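Local atomic coordinates of HD domain-containing protein (Aquifex aeolicus, PDB entry 2HEK), a protein that is of uncertain function but binds zinc and GDP at well-separated sites and may hydrolyse dGTP. Residues L42-A47 / Y217-F222; D273-R276 / R280-F283. One frame throughout, in Å; residues are numbered along the deposited sequence.

In the fold
From the N terminus, the chain first passes through the loop 42-47, which leads into helix 51-69. After about 170 residues, most of them helical, it returns as the end of helix 203-221. There interaction 1 closes a long loop and ties the segment ahead of helix 51-69 to the end of helix 203-221. Interaction 2 follows as a local closure, where the chain leaving helix 271-278 folds back against that helix before strand 284-289. The two are in series, so neither crosses nor encloses the other. They nevertheless meet in space, since Leu42 O lies 2.7 Å from Arg280 NH2, a probable hydrogen bond, and both touch one GDP bound against a second subunit.

Interaction 1. Residues L42-A47 / Y217-F222; sequences LVFPSA and YVQVYF. With GDP (guanosine-5'-diphosphate), chain G.
Phe44 reaches from the loop to the last turn of helix 203-221 and meets Gln219 and Val220 with the far end of its ring. Its CB already points toward the helix. With CG anti to the carbonyl carbon (chi1 -67°), the ring is carried straight on, and its outer atoms do the touching. CE1 comes within 4.0 Å of Val220 CA. At the tip, CZ meets Gln219 O at 3.2 Å, so a polarised ring edge faces a carbonyl oxygen. Val220 CG2 sits over one face of the ring, 4.2 Å from its centroid and 21° off the normal, a CH-pi contact displaced toward the rim. A valine suits this place because its short branched side chain sets CG2 over the ring close to the backbone.

The helix is widening here, with a pi-type turn in which Phe222 N bonds to Tyr217 O. On the loop side a type I beta turn from Phe44 to Ala47, closed by Ala47 N to Phe44 O at 3.0 Å, has Pro45, whose ring restricts phi, at its second position. The His223 ring meets that of Phe44 at a steep angle, and Cys173 of helix 160-173 and Ser6 of the second subunit also pack against Phe44.

Behind the ring, the loop turns to GDP. Leu42 O closely approaches N7 of the base at 3.1 Å, and Pro45 CG lies 3.9 Å from C8. The contact thus backs one wall of an intersubunit GDP pocket, separate from the zinc-binding centre characteristic of the HD domain.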
# COMPACT_ATOMS: atom_id res chain seq x y z
N LEU A 42 4.98 -23.00 10.25
CA LEU A 42 5.12 -24.25 9.51
C LEU A 42 4.10 -24.34 8.36
O LEU A 42 4.19 -25.22 7.50
CB LEU A 42 4.95 -25.46 10.44
CG LEU A 42 6.10 -25.64 11.45
CD1 LEU A 42 5.77 -26.86 12.37
CD2 LEU A 42 7.47 -25.84 10.75
N VAL A 43 3.14 -23.42 8.35
CA VAL A 43 2.12 -23.35 7.30
C VAL A 43 2.22 -21.99 6.55
O VAL A 43 2.14 -21.94 5.31
CB VAL A 43 0.69 -23.48 7.92
CG1 VAL A 43 -0.41 -23.32 6.85
CG2 VAL A 43 0.52 -24.80 8.63
N PHE A 44 2.37 -20.91 7.32
CA PHE A 44 2.52 -19.52 6.78
C PHE A 44 3.96 -19.11 7.06
O PHE A 44 4.26 -18.68 8.17
CB PHE A 44 1.57 -18.52 7.50
CG PHE A 44 0.12 -18.78 7.21
CD1 PHE A 44 -0.63 -19.68 7.99
CD2 PHE A 44 -0.50 -18.15 6.10
CE1 PHE A 44 -1.99 -19.97 7.66
CE2 PHE A 44 -1.86 -18.44 5.79
CZ PHE A 44 -2.59 -19.31 6.57
N PRO A 45 4.88 -19.35 6.11
CA PRO A 45 6.32 -19.33 6.45
C PRO A 45 6.84 -18.02 7.04
O PRO A 45 7.76 -18.05 7.87
CB PRO A 45 7.00 -19.64 5.09
CG PRO A 45 5.98 -20.51 4.39
CD PRO A 45 4.68 -19.80 4.71
N SER A 46 6.21 -16.91 6.69
CA SER A 46 6.69 -15.58 7.13
C SER A 46 6.12 -15.17 8.51
O SER A 46 6.41 -14.07 8.99
CB SER A 46 6.34 -14.55 6.06
OG SER A 46 7.16 -14.74 4.88
N ALA A 47 5.35 -16.06 9.16
CA ALA A 47 4.77 -15.78 10.51
C ALA A 47 5.83 -15.89 11.58
O ALA A 47 5.68 -16.67 12.54
CB ALA A 47 3.60 -16.76 10.85
N TYR A 217 -9.55 -15.38 11.30
CA TYR A 217 -9.99 -16.68 11.83
C TYR A 217 -10.10 -17.76 10.78
O TYR A 217 -9.56 -18.86 10.95
CB TYR A 217 -11.31 -16.56 12.65
CG TYR A 217 -10.98 -16.18 14.04
CD1 TYR A 217 -10.84 -14.84 14.39
CD2 TYR A 217 -10.68 -17.15 14.99
CE1 TYR A 217 -10.44 -14.47 15.67
CE2 TYR A 217 -10.29 -16.81 16.28
CZ TYR A 217 -10.18 -15.46 16.61
OH TYR A 217 -9.80 -15.08 17.88
N VAL A 218 -10.78 -17.45 9.67
CA VAL A 218 -10.96 -18.50 8.66
C VAL A 218 -9.67 -18.83 7.92
O VAL A 218 -9.41 -20.00 7.60
CB VAL A 218 -12.13 -18.23 7.67
CG1 VAL A 218 -13.44 -18.23 8.45
CG2 VAL A 218 -11.94 -16.93 6.86
N GLN A 219 -8.84 -17.81 7.68
CA GLN A 219 -7.65 -18.04 6.85
C GLN A 219 -6.49 -18.61 7.69
O GLN A 219 -5.75 -19.49 7.21
CB GLN A 219 -7.26 -16.76 6.08
CG GLN A 219 -5.96 -16.81 5.25
CD GLN A 219 -6.15 -17.43 3.84
OE1 GLN A 219 -7.18 -18.06 3.57
NE2 GLN A 219 -5.15 -17.26 2.96
N VAL A 220 -6.32 -18.10 8.91
CA VAL A 220 -5.11 -18.43 9.70
C VAL A 220 -5.39 -19.22 11.00
O VAL A 220 -4.91 -20.36 11.15
CB VAL A 220 -4.26 -17.15 10.05
CG1 VAL A 220 -3.05 -17.55 10.89
CG2 VAL A 220 -3.81 -16.39 8.78
N TYR A 221 -6.14 -18.63 11.93
CA TYR A 221 -6.23 -19.23 13.28
C TYR A 221 -6.95 -20.60 13.22
O TYR A 221 -6.65 -21.51 14.01
CB TYR A 221 -6.92 -18.27 14.31
CG TYR A 221 -6.37 -16.83 14.33
CD1 TYR A 221 -7.23 -15.74 14.47
CD2 TYR A 221 -4.98 -16.56 14.19
CE1 TYR A 221 -6.74 -14.41 14.50
CE2 TYR A 221 -4.49 -15.23 14.19
CZ TYR A 221 -5.38 -14.17 14.37
OH TYR A 221 -4.92 -12.85 14.36
N PHE A 222 -7.87 -20.75 12.28
CA PHE A 222 -8.62 -22.03 12.17
C PHE A 222 -8.16 -22.85 10.98
O PHE A 222 -8.87 -23.77 10.56
CB PHE A 222 -10.13 -21.79 12.12
CG PHE A 222 -10.69 -21.25 13.39
CD1 PHE A 222 -11.95 -20.62 13.39
CD2 PHE A 222 -9.97 -21.34 14.59
CE1 PHE A 222 -12.50 -20.10 14.60
CE2 PHE A 222 -10.50 -20.83 15.81
CZ PHE A 222 -11.79 -20.21 15.80
PB GDP G . -1.56 -30.84 3.31
O1B GDP G . -2.89 -30.11 3.48
O2B GDP G . -1.74 -32.34 3.45
O3B GDP G . -0.98 -30.54 1.93
O3A GDP G . -0.54 -30.37 4.48
PA GDP G . 1.00 -29.96 4.27
O1A GDP G . 1.62 -30.44 2.98
O2A GDP G . 1.81 -30.45 5.44
O5' GDP G . 1.05 -28.34 4.31
C5' GDP G . -0.05 -27.48 4.00
C4' GDP G . 0.42 -26.06 3.68
O4' GDP G . 1.65 -25.66 4.32
C3' GDP G . 0.64 -25.85 2.21
O3' GDP G . -0.09 -24.63 1.91
C2' GDP G . 2.10 -25.52 2.13
O2' GDP G . 2.22 -24.58 1.09
C1' GDP G . 2.42 -24.85 3.44
N9 GDP G . 3.82 -25.05 3.89
C8 GDP G . 4.56 -24.17 4.57
N7 GDP G . 5.78 -24.68 4.87
C5 GDP G . 5.81 -25.92 4.36
C6 GDP G . 6.80 -27.01 4.30
O6 GDP G . 7.89 -26.82 4.84
N1 GDP G . 6.48 -28.18 3.73
C2 GDP G . 5.28 -28.38 3.15
N2 GDP G . 5.03 -29.60 2.56
N3 GDP G . 4.31 -27.40 3.16
C4 GDP G . 4.52 -26.19 3.74

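Interaction 2. Residues D273-R276 / R280-F283; sequences DFER and RKHF. With GDP (guanosine-5'-diphosphate), chain G.
Arg276 lays one face of its guanidinium over the CE1 corner of Phe283, with CZ 3.6 Å from that atom and the two planes 67° apart. The long arginine chain can carry its flat group to the phenylalanine, which meets the centre of one face. Glu275 OE1 and Lys281 NZ form a weak salt bridge at 3.2 Å; the lysine nitrogen is held more firmly by Gln279 OE1.

The chain folds back with a weak Lys281 N to Glu275 O bond and a water donating to Arg276 O at 2.5 Å. This fold-back brings Arg280 and His282 to GDP. The Arg280 guanidinium lies with a face against the purine, while its edge donates from NH2 to O5' at 3.0 Å, nearly straight at 172°; NH2 also bonds to Leu42 O. NE gives a weak bond to O2A, 2.8 Å away. His282 NE2 grips the same O2A at 2.8 Å. With CG between the backbone N and carbonyl carbon (chi1 60°), its ring is fixed by ND1 donating to Phe283 O at 2.8 Å. A leucine in place of Arg280 would probably strip the purine of its flat neighbour and leave Leu42 O and the alpha-phosphate without this donor.

Helix 224-240 packs beneath the fold-back through Ile228 and His232, the latter bonded to Phe283 N. Arg312 of strand 311-318 touches Arg276 and Phe283, where the chain enters strand 284-289.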
# COMPACT_ATOMS: atom_id res chain seq x y z
N ASP A 273 6.30 -37.49 18.49
CA ASP A 273 5.98 -36.06 18.64
C ASP A 273 6.76 -35.23 17.65
O ASP A 273 6.18 -34.43 16.91
CB ASP A 273 6.35 -35.56 20.04
CG ASP A 273 5.59 -36.26 21.14
OD1 ASP A 273 6.22 -37.03 21.90
OD2 ASP A 273 4.37 -36.02 21.24
N PHE A 274 8.08 -35.42 17.64
CA PHE A 274 8.97 -34.69 16.75
C PHE A 274 8.57 -34.90 15.30
O PHE A 274 8.51 -33.95 14.53
CB PHE A 274 10.45 -35.06 16.95
CG PHE A 274 11.36 -34.56 15.84
CD1 PHE A 274 11.95 -33.30 15.91
CD2 PHE A 274 11.61 -35.34 14.71
CE1 PHE A 274 12.78 -32.84 14.89
CE2 PHE A 274 12.44 -34.89 13.67
CZ PHE A 274 13.02 -33.63 13.76
N GLU A 275 8.32 -36.14 14.91
CA GLU A 275 7.96 -36.43 13.52
C GLU A 275 6.66 -35.75 13.08
O GLU A 275 6.59 -35.18 11.98
CB GLU A 275 7.89 -37.93 13.31
CG GLU A 275 9.28 -38.58 13.40
CD GLU A 275 9.27 -40.08 13.21
OE1 GLU A 275 8.22 -40.63 12.78
OE2 GLU A 275 10.32 -40.72 13.51
N ARG A 276 5.66 -35.81 13.95
CA ARG A 276 4.32 -35.24 13.68
C ARG A 276 4.35 -33.72 13.54
O ARG A 276 3.57 -33.13 12.78
CB ARG A 276 3.37 -35.60 14.83
CG ARG A 276 2.97 -37.08 14.81
CD ARG A 276 2.29 -37.51 16.11
NE ARG A 276 1.87 -38.91 16.01
CZ ARG A 276 1.04 -39.54 16.84
NH1 ARG A 276 0.50 -38.91 17.87
NH2 ARG A 276 0.76 -40.83 16.64
N ARG A 280 6.76 -33.14 8.90
CA ARG A 280 5.56 -33.16 8.04
C ARG A 280 4.78 -34.48 8.07
O ARG A 280 4.21 -34.88 7.08
CB ARG A 280 5.96 -32.80 6.61
CG ARG A 280 5.04 -31.74 5.95
CD ARG A 280 5.42 -30.29 6.23
NE ARG A 280 4.34 -29.36 5.96
CZ ARG A 280 4.17 -28.20 6.59
NH1 ARG A 280 5.02 -27.83 7.53
NH2 ARG A 280 3.15 -27.41 6.27
N LYS A 281 4.73 -35.11 9.24
CA LYS A 281 4.00 -36.37 9.44
C LYS A 281 2.78 -36.14 10.34
O LYS A 281 2.33 -37.07 11.01
CB LYS A 281 4.92 -37.44 10.02
CG LYS A 281 6.11 -37.82 9.15
CD LYS A 281 6.83 -39.04 9.70
CE LYS A 281 8.11 -39.35 8.94
NZ LYS A 281 9.16 -39.92 9.83
N HIS A 282 2.26 -34.90 10.36
CA HIS A 282 1.06 -34.56 11.12
C HIS A 282 -0.10 -35.42 10.62
O HIS A 282 -0.14 -35.79 9.44
CB HIS A 282 0.71 -33.04 10.98
CG HIS A 282 0.46 -32.58 9.57
ND1 HIS A 282 -0.77 -32.73 8.94
CD2 HIS A 282 1.25 -31.92 8.69
CE1 HIS A 282 -0.70 -32.24 7.71
NE2 HIS A 282 0.51 -31.73 7.54
N PHE A 283 -1.06 -35.72 11.50
CA PHE A 283 -2.28 -36.39 11.06
C PHE A 283 -2.88 -35.60 9.90
O PHE A 283 -2.83 -34.36 9.86
CB PHE A 283 -3.28 -36.55 12.20
CG PHE A 283 -2.92 -37.65 13.21
CD1 PHE A 283 -1.65 -38.19 13.28
CD2 PHE A 283 -3.88 -38.10 14.10
CE1 PHE A 283 -1.34 -39.18 14.22
CE2 PHE A 283 -3.58 -39.09 15.06
CZ PHE A 283 -2.31 -39.63 15.12
PB GDP G . -1.56 -30.84 3.31
O1B GDP G . -2.89 -30.11 3.48
O2B GDP G . -1.74 -32.34 3.45
O3B GDP G . -0.98 -30.54 1.93
O3A GDP G . -0.54 -30.37 4.48
PA GDP G . 1.00 -29.96 4.27
O1A GDP G . 1.62 -30.44 2.98
O2A GDP G . 1.81 -30.45 5.44
O5' GDP G . 1.05 -28.34 4.31
C5' GDP G . -0.05 -27.48 4.00
C4' GDP G . 0.42 -26.06 3.68
O4' GDP G . 1.65 -25.66 4.32
C3' GDP G . 0.64 -25.85 2.21
O3' GDP G . -0.09 -24.63 1.91
C2' GDP G . 2.10 -25.52 2.13
O2' GDP G . 2.22 -24.58 1.09
C1' GDP G . 2.42 -24.85 3.44
N9 GDP G . 3.82 -25.05 3.89
C8 GDP G . 4.56 -24.17 4.57
N7 GDP G . 5.78 -24.68 4.87
C5 GDP G . 5.81 -25.92 4.36
C6 GDP G . 6.80 -27.01 4.30
O6 GDP G . 7.89 -26.82 4.84
N1 GDP G . 6.48 -28.18 3.73
C2 GDP G . 5.28 -28.38 3.15
N2 GDP G . 5.03 -29.60 2.56
N3 GDP G . 4.31 -27.40 3.16
C4 GDP G . 4.52 -26.19 3.74
O HOH W 1 4.12 -32.14 10.55